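Local coordinates for protein putative oxidoreductase (Mycobacterium avium, PDB 3QHA) that probably catalyses the nicotinamide-dependent oxidation or reduction of a small hydroxy acid of the 3-hydroxyisobutyrate type, at residues R232-L238 against G286-P290; A193-E197 against D272-A276; T106-T110 against G177-K181. One frame throughout, in Å; residues are numbered along the deposited sequence.

Overall arrangement
Contact 3 comes first along the chain. It sets the 106-110 segment of the Rossmann-type domain against the beginning of the long helix 176-204. Further along that helix, 193-197 meets the start of helix 274-286 in contact 2. Contact 1 lies at the other end of helix 274-286, where 286-290 meets the loop 232-238. Contacts 1 and 2 alternate along the chain and both belong to the helical C-terminal part. The centres of the three contacts are 24 to 27 Å apart, and none touches another. Helix 176-204 thus joins the two domains, and all three contacts are lined in part by the second subunit of the dimer.

Contact 1 (R232-L238 against G286-P290); sequences RDNMKDL and GLGVP
Arg-232 crosses from the loop 232-238 to the backbone that leaves helix 274-286. Its CB points toward that backbone. The chain runs on through CG and CD and bends at chi3 (-89°), which turns the guanidinium over the peptide of Leu-287. Arg-232 NE is 4.0 Å from Leu-287 O, and this oxygen lies over the centre of one face of the group. Met-235 SD lies above the outer part of the opposite face. Lys-236 O and a water sit at the guanidinium edge, in its plane. Arg-232 NH1 lies a modelled 2.4 Å from Gly-286 O, too short for a normal hydrogen bond, so its geometry is doubtful. Arg-232 NH2 donates to the water oxygen at 3.3 Å. The water probably donates in turn to the carbonyl of Gly-286.

Gly-288 ends the helix in a Schellman motif with positive phi (74°). Its CA faces the incoming loop. Gly-288 O accepts a hydrogen bond from Leu-238 N at 2.8 Å, on a lone pair and in the carbonyl plane. Asp-237 CA makes a CA-H...O contact with Gly-288 O at 3.3 Å. The Asp-237 carboxylate lies beside the proline ring, with Asp-237 OD1 3.6 Å from Pro-290 CD. Leu-238 CD1 meets Val-289 CG1 at 4.1 Å, and Phe-248 of helix 245-268 packs on Arg-232, Leu-238 and Leu-287. Met-199 of the second subunit packs on both Arg-232 and Met-235.

Contact 2 (A193-E197 against D272-A276); sequences AAACE and DLPLA
Ala-194 and Leu-275 bring their CA atoms to 6.5 Å, and Glu-197 and Leu-273 theirs to 6.6 Å, where helix 176-204 passes the N-terminal end of helix 274-286. The contact joins two helices of the all-helical C-terminal domain of the 3-hydroxyisobutyrate dehydrogenase type, at the dimer interface. Glu-197 does most of the work. Its CG is anti to the backbone N (chi1 -180°) and the chain continues extended, which carries the carboxylate across to the first turn of the other helix. There its two oxygens take one backbone N-H each. Glu-197 OE1 accepts from Leu-275 N at 3.1 Å. Glu-197 OE2 accepts from Ala-276 N at 2.9 Å. Both oxygens use their syn lone pairs, so the two N-H groups share the cleft side of the carboxylate. This two-point grip fixes the rotation of the group.

Apolar atoms border the polar head. Glu-197 CG rests on Leu-273 CD2 at 3.5 Å, and Leu-273 itself occupies the N-cap position. Pro-274 CD lies 3.3 Å from Glu-197 OE1; the proline nitrogen has no hydrogen to offer it. The CB of Ala-276 stands next to OE2. One turn back on the first helix, Leu-275 CD1 packs on Ala-193 CB at 3.6 Å and more loosely on Ala-194 CB. The small alanines let this leucine lie close to the helix backbone, with Leu-275 CD1 3.5 Å from Ala-194 N. In the second subunit, Ala-279 packs on Ala-193 and Met-186 on Ala-276.

A carboxylate at the start of a helix meets the positive end of the helix dipole. The two N-H donors and this dipole would probably favour the ionised form of Glu-197, and its charge would in turn be expected to stabilise the first turn of helix 274-286.

Contact 3 (T106-T110 against G177-K181); sequences TISDT and GTRMK
Asp-109 and Thr-178 face each other with CA atoms 5.4 Å apart, at the junction between the Rossmann-type domain and the long helix 176-204 that leads into the C-terminal domain. Gly-177 and Lys-181 fit the GxxGxGxxxKxxxN motif of the 3-hydroxyisobutyrate dehydrogenase family, whose lysine is probably the catalytic one, as in relatives. Segment 106-110 leads from strand 100-103 into helix 109-119.

Thr-178 points its side chain into this segment. Thr-178 CG2 is anti to the backbone N (the chi1 of OG1 is -62°), and that sends the methyl against the loop backbone, 3.4 Å from Ile-107 O and 3.7 Å from Asp-109 CA. The hydroxyl branch also faces the loop, with Thr-178 OG1 3.8 Å from Ile-107 CG1. The two side chains are nearly perpendicular to each other. OG1 has its polar partner elsewhere: it is hydrogen-bonded to Asp-128 OD2 of strand 125-132. The loop is held from its own domain as well, since Ser-108 N bonds to Asp-81 OD1.

Arg-179 comes from the next position on the helix. Its CB does not aim at the loop, but the chain crosses Asp-109 at a slant. The bend at chi3 (-65°) brings the guanidinium, with NH1, back to the carboxylate. The aliphatic part also touches: Arg-179 CG is 3.7 Å from Asp-109 CB. Leu-265 of the second subunit packs on both residues, so the pair lies beside the dimer contact. The carboxylate and guanidinium planes stand 81° apart, so the pair is not a flat two-toothed salt bridge. A single oxygen makes it: Asp-109 OD1 meets the guanidinium at its edge, in its plane, and takes a weak but nearly straight hydrogen bond from Arg-179 NH1 at 3.3 Å.

Contact 1 (R232-L238 against G286-P290)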
ATOM      1  N   ARG B 232       2.586  -7.832 -13.985  1.00 24.61           N
ATOM      2  CA  ARG B 232       2.869  -7.929 -15.419  1.00 24.88           C
ATOM      3  C   ARG B 232       4.357  -8.136 -15.712  1.00 24.59           C
ATOM      4  O   ARG B 232       5.213  -7.559 -15.045  1.00 24.24           O
ATOM      5  CB  ARG B 232       2.403  -6.665 -16.134  1.00 25.10           C
ATOM      6  CG  ARG B 232       0.895  -6.480 -16.176  1.00 25.98           C
ATOM      7  CD  ARG B 232       0.522  -5.470 -17.245  1.00 27.16           C
ATOM      8  NE  ARG B 232       0.509  -4.102 -16.742  1.00 27.73           N
ATOM      9  CZ  ARG B 232       0.685  -3.008 -17.484  1.00 28.21           C
ATOM     10  NH1 ARG B 232       0.638  -1.820 -16.899  1.00 28.20           N
ATOM     11  NH2 ARG B 232       0.917  -3.081 -18.792  1.00 28.88           N
ATOM     12  N   ASP B 233       4.645  -8.947 -16.731  1.00 24.63           N
ATOM     13  CA  ASP B 233       6.020  -9.215 -17.171  1.00 24.67           C
ATOM     14  C   ASP B 233       6.662  -8.010 -17.852  1.00 24.88           C
ATOM     15  O   ASP B 233       7.871  -7.793 -17.738  1.00 24.69           O
ATOM     16  CB  ASP B 233       6.049 -10.390 -18.156  1.00 24.84           C
ATOM     17  CG  ASP B 233       5.759 -11.727 -17.494  1.00 24.79           C
ATOM     18  OD1 ASP B 233       5.339 -11.741 -16.316  1.00 23.60           O
ATOM     19  OD2 ASP B 233       5.952 -12.769 -18.161  1.00 24.78           O
ATOM     20  N   ASN B 234       5.848  -7.253 -18.581  1.00 25.32           N
ATOM     21  CA  ASN B 234       6.315  -6.111 -19.361  1.00 25.71           C
ATOM     22  C   ASN B 234       5.210  -5.063 -19.450  1.00 26.03           C
ATOM     23  O   ASN B 234       4.087  -5.317 -19.020  1.00 25.95           O
ATOM     24  CB  ASN B 234       6.734  -6.575 -20.758  1.00 25.95           C
ATOM     25  CG  ASN B 234       5.617  -7.302 -21.489  1.00 26.18           C
ATOM     26  OD1 ASN B 234       4.553  -6.732 -21.738  1.00 26.25           O
ATOM     27  ND2 ASN B 234       5.851  -8.565 -21.836  1.00 26.03           N
ATOM     28  N   MET B 235       5.515  -3.898 -20.015  1.00 26.66           N
ATOM     29  CA  MET B 235       4.544  -2.799 -20.051  1.00 27.17           C
ATOM     30  C   MET B 235       3.795  -2.667 -21.386  1.00 27.68           C
ATOM     31  O   MET B 235       3.281  -1.597 -21.716  1.00 27.94           O
ATOM     32  CB  MET B 235       5.228  -1.482 -19.671  1.00 27.22           C
ATOM     33  CG  MET B 235       5.790  -1.487 -18.255  1.00 27.48           C
ATOM     34  SD  MET B 235       4.545  -1.916 -17.021  1.00 29.20           S
ATOM     35  CE  MET B 235       3.597  -0.394 -16.946  1.00 28.27           C
ATOM     36  N   LYS B 236       3.701  -3.765 -22.132  1.00 28.04           N
ATOM     37  CA  LYS B 236       2.900  -3.788 -23.350  1.00 28.60           C
ATOM     38  C   LYS B 236       1.417  -3.681 -23.013  1.00 28.52           C
ATOM     39  O   LYS B 236       0.981  -4.095 -21.930  1.00 28.15           O
ATOM     40  CB  LYS B 236       3.130  -5.084 -24.130  1.00 29.00           C
ATOM     41  CG  LYS B 236       4.528  -5.262 -24.694  1.00 29.95           C
ATOM     42  CD  LYS B 236       4.704  -6.683 -25.226  1.00 31.48           C
ATOM     43  CE  LYS B 236       5.598  -6.726 -26.450  1.00 32.68           C
ATOM     44  NZ  LYS B 236       6.965  -6.210 -26.156  1.00 33.19           N
ATOM     45  N   ASP B 237       0.644  -3.140 -23.948  1.00 28.65           N
ATOM     46  CA  ASP B 237      -0.801  -3.067 -23.790  1.00 28.80           C
ATOM     47  C   ASP B 237      -1.384  -4.473 -23.737  1.00 28.73           C
ATOM     48  O   ASP B 237      -0.906  -5.378 -24.421  1.00 28.84           O
ATOM     49  CB  ASP B 237      -1.446  -2.286 -24.942  1.00 29.33           C
ATOM     50  CG  ASP B 237      -1.105  -0.807 -24.916  1.00 29.50           C
ATOM     51  OD1 ASP B 237      -0.792  -0.272 -23.832  1.00 29.62           O
ATOM     52  OD2 ASP B 237      -1.157  -0.173 -25.990  1.00 30.84           O
ATOM     53  N   LEU B 238      -2.415  -4.643 -22.916  1.00 28.53           N
ATOM     54  CA  LEU B 238      -3.077  -5.931 -22.768  1.00 28.60           C
ATOM     55  C   LEU B 238      -4.024  -6.189 -23.939  1.00 29.17           C
ATOM     56  O   LEU B 238      -4.908  -5.379 -24.227  1.00 29.33           O
ATOM     57  CB  LEU B 238      -3.860  -5.987 -21.454  1.00 28.31           C
ATOM     58  CG  LEU B 238      -3.075  -5.660 -20.179  1.00 27.65           C
ATOM     59  CD1 LEU B 238      -3.996  -5.669 -18.972  1.00 26.83           C
ATOM     60  CD2 LEU B 238      -1.921  -6.635 -19.988  1.00 26.92           C
ATOM     61  N   GLY B 286      -1.220   3.576 -18.100  1.00 24.53           N
ATOM     62  CA  GLY B 286      -0.358   2.867 -17.155  1.00 24.19           C
ATOM     63  C   GLY B 286      -0.758   1.412 -16.973  1.00 24.15           C
ATOM     64  O   GLY B 286       0.098   0.539 -16.908  1.00 23.90           O
ATOM     65  N   LEU B 287      -2.064   1.156 -16.899  1.00 24.38           N
ATOM     66  CA  LEU B 287      -2.595  -0.209 -16.780  1.00 24.47           C
ATOM     67  C   LEU B 287      -2.472  -1.049 -18.061  1.00 25.10           C
ATOM     68  O   LEU B 287      -2.761  -2.249 -18.044  1.00 25.12           O
ATOM     69  CB  LEU B 287      -4.068  -0.166 -16.363  1.00 24.36           C
ATOM     70  CG  LEU B 287      -4.380   0.360 -14.960  1.00 23.73           C
ATOM     71  CD1 LEU B 287      -5.876   0.577 -14.803  1.00 22.94           C
ATOM     72  CD2 LEU B 287      -3.859  -0.587 -13.889  1.00 22.53           C
ATOM     73  N   GLY B 288      -2.063  -0.433 -19.167  1.00 25.64           N
ATOM     74  CA  GLY B 288      -1.976  -1.137 -20.444  1.00 26.22           C
ATOM     75  C   GLY B 288      -3.331  -1.398 -21.082  1.00 26.87           C
ATOM     76  O   GLY B 288      -3.460  -2.282 -21.931  1.00 26.79           O
ATOM     77  N   VAL B 289      -4.342  -0.636 -20.665  1.00 27.44           N
ATOM     78  CA  VAL B 289      -5.656  -0.649 -21.311  1.00 28.22           C
ATOM     79  C   VAL B 289      -6.069   0.792 -21.631  1.00 28.99           C
ATOM     80  O   VAL B 289      -7.028   1.313 -21.060  1.00 28.90           O
ATOM     81  CB  VAL B 289      -6.732  -1.353 -20.443  1.00 28.10           C
ATOM     82  CG1 VAL B 289      -6.525  -2.861 -20.466  1.00 27.88           C
ATOM     83  CG2 VAL B 289      -6.722  -0.826 -19.014  1.00 27.61           C
ATOM     84  N   PRO B 290      -5.332   1.444 -22.549  1.00 29.91           N
ATOM     85  CA  PRO B 290      -5.656   2.814 -22.943  1.00 30.79           C
ATOM     86  C   PRO B 290      -6.983   2.894 -23.691  1.00 32.04           C
ATOM     87  O   PRO B 290      -7.489   1.876 -24.172  1.00 32.07           O
ATOM     88  CB  PRO B 290      -4.501   3.192 -23.874  1.00 30.85           C
ATOM     89  CG  PRO B 290      -4.048   1.899 -24.443  1.00 30.56           C
ATOM     90  CD  PRO B 290      -4.196   0.912 -23.325  1.00 29.98           C
TER
HETATM   91  O   HOH W   1       1.501   0.041 -19.569  1.00 20.12           O

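Contact 2 (A193-E197 against D272-A276)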
ATOM      1  N   ALA B 193       3.027  10.806  -0.714  1.00 22.64           N
ATOM      2  CA  ALA B 193       2.548  12.077  -1.266  1.00 22.56           C
ATOM      3  C   ALA B 193       1.045  12.024  -1.539  1.00 22.35           C
ATOM      4  O   ALA B 193       0.303  12.926  -1.149  1.00 22.32           O
ATOM      5  CB  ALA B 193       3.300  12.420  -2.540  1.00 22.63           C
ATOM      6  N   ALA B 194       0.606  10.956  -2.201  1.00 21.91           N
ATOM      7  CA  ALA B 194      -0.813  10.753  -2.508  1.00 21.82           C
ATOM      8  C   ALA B 194      -1.659  10.597  -1.247  1.00 21.66           C
ATOM      9  O   ALA B 194      -2.797  11.069  -1.200  1.00 21.99           O
ATOM     10  CB  ALA B 194      -0.995   9.543  -3.413  1.00 21.57           C
ATOM     11  N   ALA B 195      -1.110   9.935  -0.230  1.00 21.28           N
ATOM     12  CA  ALA B 195      -1.821   9.763   1.036  1.00 21.11           C
ATOM     13  C   ALA B 195      -2.105  11.123   1.677  1.00 21.16           C
ATOM     14  O   ALA B 195      -3.220  11.383   2.133  1.00 21.21           O
ATOM     15  CB  ALA B 195      -1.028   8.879   1.982  1.00 20.89           C
ATOM     16  N   CYS B 196      -1.096  11.989   1.689  1.00 20.96           N
ATOM     17  CA  CYS B 196      -1.235  13.330   2.253  1.00 21.14           C
ATOM     18  C   CYS B 196      -2.271  14.166   1.502  1.00 21.37           C
ATOM     19  O   CYS B 196      -3.037  14.909   2.116  1.00 21.57           O
ATOM     20  CB  CYS B 196       0.113  14.050   2.254  1.00 21.13           C
ATOM     21  SG  CYS B 196       1.325  13.317   3.374  1.00 21.12           S
ATOM     22  N   GLU B 197      -2.287  14.043   0.178  1.00 21.32           N
ATOM     23  CA  GLU B 197      -3.302  14.699  -0.641  1.00 21.63           C
ATOM     24  C   GLU B 197      -4.704  14.187  -0.284  1.00 21.68           C
ATOM     25  O   GLU B 197      -5.652  14.974  -0.191  1.00 22.02           O
ATOM     26  CB  GLU B 197      -3.000  14.488  -2.129  1.00 21.70           C
ATOM     27  CG  GLU B 197      -3.995  15.136  -3.072  1.00 22.34           C
ATOM     28  CD  GLU B 197      -3.536  15.115  -4.520  1.00 22.64           C
ATOM     29  OE1 GLU B 197      -2.578  15.843  -4.862  1.00 23.75           O
ATOM     30  OE2 GLU B 197      -4.142  14.379  -5.320  1.00 22.53           O
ATOM     31  N   ASP B 272      -6.935  21.593  -4.052  1.00 31.41           N
ATOM     32  CA  ASP B 272      -6.193  21.266  -5.262  1.00 31.43           C
ATOM     33  C   ASP B 272      -5.695  19.823  -5.138  1.00 30.53           C
ATOM     34  O   ASP B 272      -5.031  19.476  -4.158  1.00 30.15           O
ATOM     35  CB  ASP B 272      -5.016  22.241  -5.396  1.00 31.85           C
ATOM     36  CG  ASP B 272      -4.308  22.154  -6.742  1.00 33.38           C
ATOM     37  OD1 ASP B 272      -4.990  22.060  -7.787  1.00 35.46           O
ATOM     38  OD2 ASP B 272      -3.055  22.207  -6.754  1.00 35.17           O
ATOM     39  N   LEU B 273      -6.016  18.989  -6.125  1.00 29.90           N
ATOM     40  CA  LEU B 273      -5.661  17.566  -6.107  1.00 29.03           C
ATOM     41  C   LEU B 273      -4.811  17.196  -7.329  1.00 28.73           C
ATOM     42  O   LEU B 273      -5.235  16.396  -8.168  1.00 28.60           O
ATOM     43  CB  LEU B 273      -6.933  16.714  -6.077  1.00 28.86           C
ATOM     44  CG  LEU B 273      -7.882  16.934  -4.898  1.00 28.58           C
ATOM     45  CD1 LEU B 273      -9.182  16.166  -5.114  1.00 28.17           C
ATOM     46  CD2 LEU B 273      -7.219  16.528  -3.589  1.00 27.52           C
ATOM     47  N   PRO B 274      -3.597  17.771  -7.428  1.00 28.30           N
ATOM     48  CA  PRO B 274      -2.786  17.607  -8.636  1.00 28.13           C
ATOM     49  C   PRO B 274      -2.281  16.183  -8.906  1.00 27.59           C
ATOM     50  O   PRO B 274      -2.228  15.778 -10.069  1.00 27.82           O
ATOM     51  CB  PRO B 274      -1.619  18.578  -8.412  1.00 28.27           C
ATOM     52  CG  PRO B 274      -1.534  18.739  -6.934  1.00 28.13           C
ATOM     53  CD  PRO B 274      -2.945  18.660  -6.449  1.00 28.34           C
ATOM     54  N   LEU B 275      -1.909  15.434  -7.868  1.00 26.98           N
ATOM     55  CA  LEU B 275      -1.507  14.031  -8.062  1.00 26.51           C
ATOM     56  C   LEU B 275      -2.675  13.213  -8.613  1.00 26.37           C
ATOM     57  O   LEU B 275      -2.497  12.399  -9.520  1.00 26.19           O
ATOM     58  CB  LEU B 275      -0.994  13.398  -6.763  1.00 26.22           C
ATOM     59  CG  LEU B 275       0.435  13.730  -6.328  1.00 26.07           C
ATOM     60  CD1 LEU B 275       0.670  13.276  -4.887  1.00 25.92           C
ATOM     61  CD2 LEU B 275       1.451  13.089  -7.261  1.00 25.59           C
ATOM     62  N   ALA B 276      -3.868  13.447  -8.069  1.00 26.32           N
ATOM     63  CA  ALA B 276      -5.082  12.766  -8.523  1.00 26.44           C
ATOM     64  C   ALA B 276      -5.446  13.110  -9.971  1.00 26.76           C
ATOM     65  O   ALA B 276      -5.879  12.235 -10.723  1.00 26.70           O
ATOM     66  CB  ALA B 276      -6.247  13.086  -7.595  1.00 26.49           C
TER

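Contact 3 (T106-T110 against G177-K181)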
ATOM      1  N   THR B 106      21.763   3.612   1.485  1.00 29.72           N
ATOM      2  CA  THR B 106      21.557   4.332   0.241  1.00 30.72           C
ATOM      3  C   THR B 106      22.870   4.721  -0.437  1.00 31.58           C
ATOM      4  O   THR B 106      23.755   5.317   0.179  1.00 32.10           O
ATOM      5  CB  THR B 106      20.695   5.587   0.454  1.00 31.26           C
ATOM      6  OG1 THR B 106      19.442   5.209   1.042  1.00 31.61           O
ATOM      7  CG2 THR B 106      20.436   6.291  -0.872  1.00 31.82           C
ATOM      8  N   ILE B 107      22.975   4.347  -1.709  1.00 32.09           N
ATOM      9  CA  ILE B 107      24.066   4.766  -2.580  1.00 33.02           C
ATOM     10  C   ILE B 107      23.495   5.087  -3.964  1.00 33.87           C
ATOM     11  O   ILE B 107      22.376   4.682  -4.292  1.00 33.41           O
ATOM     12  CB  ILE B 107      25.166   3.678  -2.695  1.00 32.77           C
ATOM     13  CG1 ILE B 107      24.589   2.352  -3.217  1.00 32.19           C
ATOM     14  CG2 ILE B 107      25.848   3.474  -1.348  1.00 32.18           C
ATOM     15  CD1 ILE B 107      25.576   1.197  -3.189  1.00 31.94           C
ATOM     16  N   SER B 108      24.251   5.839  -4.758  1.00 35.34           N
ATOM     17  CA  SER B 108      23.923   6.043  -6.168  1.00 36.38           C
ATOM     18  C   SER B 108      24.204   4.727  -6.888  1.00 36.38           C
ATOM     19  O   SER B 108      25.017   3.933  -6.409  1.00 35.90           O
ATOM     20  CB  SER B 108      24.774   7.169  -6.758  1.00 37.59           C
ATOM     21  OG  SER B 108      26.143   6.799  -6.807  1.00 37.97           O
ATOM     22  N   ASP B 109      23.549   4.478  -8.022  1.00 37.02           N
ATOM     23  CA  ASP B 109      23.746   3.190  -8.709  1.00 37.09           C
ATOM     24  C   ASP B 109      25.143   3.050  -9.336  1.00 37.79           C
ATOM     25  O   ASP B 109      25.647   1.935  -9.470  1.00 37.65           O
ATOM     26  CB  ASP B 109      22.625   2.881  -9.723  1.00 37.31           C
ATOM     27  CG  ASP B 109      22.663   3.772 -10.954  1.00 38.87           C
ATOM     28  OD1 ASP B 109      22.466   3.243 -12.070  1.00 40.04           O
ATOM     29  OD2 ASP B 109      22.876   4.994 -10.811  1.00 40.22           O
ATOM     30  N   THR B 110      25.776   4.169  -9.688  1.00 38.79           N
ATOM     31  CA  THR B 110      27.151   4.134 -10.198  1.00 39.57           C
ATOM     32  C   THR B 110      28.190   3.863  -9.101  1.00 39.19           C
ATOM     33  O   THR B 110      29.286   3.393  -9.398  1.00 39.49           O
ATOM     34  CB  THR B 110      27.521   5.426 -10.962  1.00 40.92           C
ATOM     35  OG1 THR B 110      26.959   6.562 -10.296  1.00 41.31           O
ATOM     36  CG2 THR B 110      26.995   5.370 -12.392  1.00 41.56           C
ATOM     37  N   GLY B 177      20.651  -3.926  -7.889  1.00 20.87           N
ATOM     38  CA  GLY B 177      19.963  -3.860  -6.608  1.00 20.72           C
ATOM     39  C   GLY B 177      19.522  -2.441  -6.315  1.00 20.61           C
ATOM     40  O   GLY B 177      18.356  -2.198  -6.003  1.00 20.34           O
ATOM     41  N   THR B 178      20.463  -1.506  -6.437  1.00 20.77           N
ATOM     42  CA  THR B 178      20.193  -0.092  -6.202  1.00 20.89           C
ATOM     43  C   THR B 178      19.024   0.364  -7.059  1.00 21.26           C
ATOM     44  O   THR B 178      18.085   0.977  -6.563  1.00 21.10           O
ATOM     45  CB  THR B 178      21.420   0.783  -6.543  1.00 21.00           C
ATOM     46  OG1 THR B 178      22.517   0.427  -5.692  1.00 20.81           O
ATOM     47  CG2 THR B 178      21.099   2.261  -6.362  1.00 20.57           C
ATOM     48  N   ARG B 179      19.084   0.037  -8.344  1.00 21.82           N
ATOM     49  CA  ARG B 179      18.072   0.477  -9.298  1.00 22.35           C
ATOM     50  C   ARG B 179      16.680  -0.106  -9.027  1.00 22.19           C
ATOM     51  O   ARG B 179      15.684   0.597  -9.205  1.00 22.12           O
ATOM     52  CB  ARG B 179      18.524   0.190 -10.731  1.00 22.72           C
ATOM     53  CG  ARG B 179      19.695   1.072 -11.172  1.00 24.39           C
ATOM     54  CD  ARG B 179      19.962   0.972 -12.664  1.00 26.01           C
ATOM     55  NE  ARG B 179      20.407  -0.366 -13.048  1.00 27.98           N
ATOM     56  CZ  ARG B 179      21.670  -0.800 -13.018  1.00 29.55           C
ATOM     57  NH1 ARG B 179      22.667  -0.012 -12.616  1.00 30.57           N
ATOM     58  NH2 ARG B 179      21.942  -2.047 -13.393  1.00 29.81           N
ATOM     59  N   MET B 180      16.594  -1.364  -8.590  1.00 22.12           N
ATOM     60  CA  MET B 180      15.296  -1.915  -8.179  1.00 22.04           C
ATOM     61  C   MET B 180      14.794  -1.170  -6.941  1.00 21.83           C
ATOM     62  O   MET B 180      13.601  -0.891  -6.826  1.00 21.63           O
ATOM     63  CB  MET B 180      15.360  -3.424  -7.905  1.00 22.01           C
ATOM     64  CG  MET B 180      13.974  -4.063  -7.748  1.00 22.40           C
ATOM     65  SD  MET B 180      13.952  -5.870  -7.717  1.00 23.50           S
ATOM     66  CE  MET B 180      14.351  -6.245  -9.422  1.00 22.95           C
ATOM     67  N   LYS B 181      15.710  -0.840  -6.033  1.00 21.81           N
ATOM     68  CA  LYS B 181      15.372  -0.082  -4.827  1.00 21.86           C
ATOM     69  C   LYS B 181      14.844   1.313  -5.155  1.00 21.91           C
ATOM     70  O   LYS B 181      13.891   1.780  -4.528  1.00 21.98           O
ATOM     71  CB  LYS B 181      16.582   0.030  -3.897  1.00 21.87           C
TER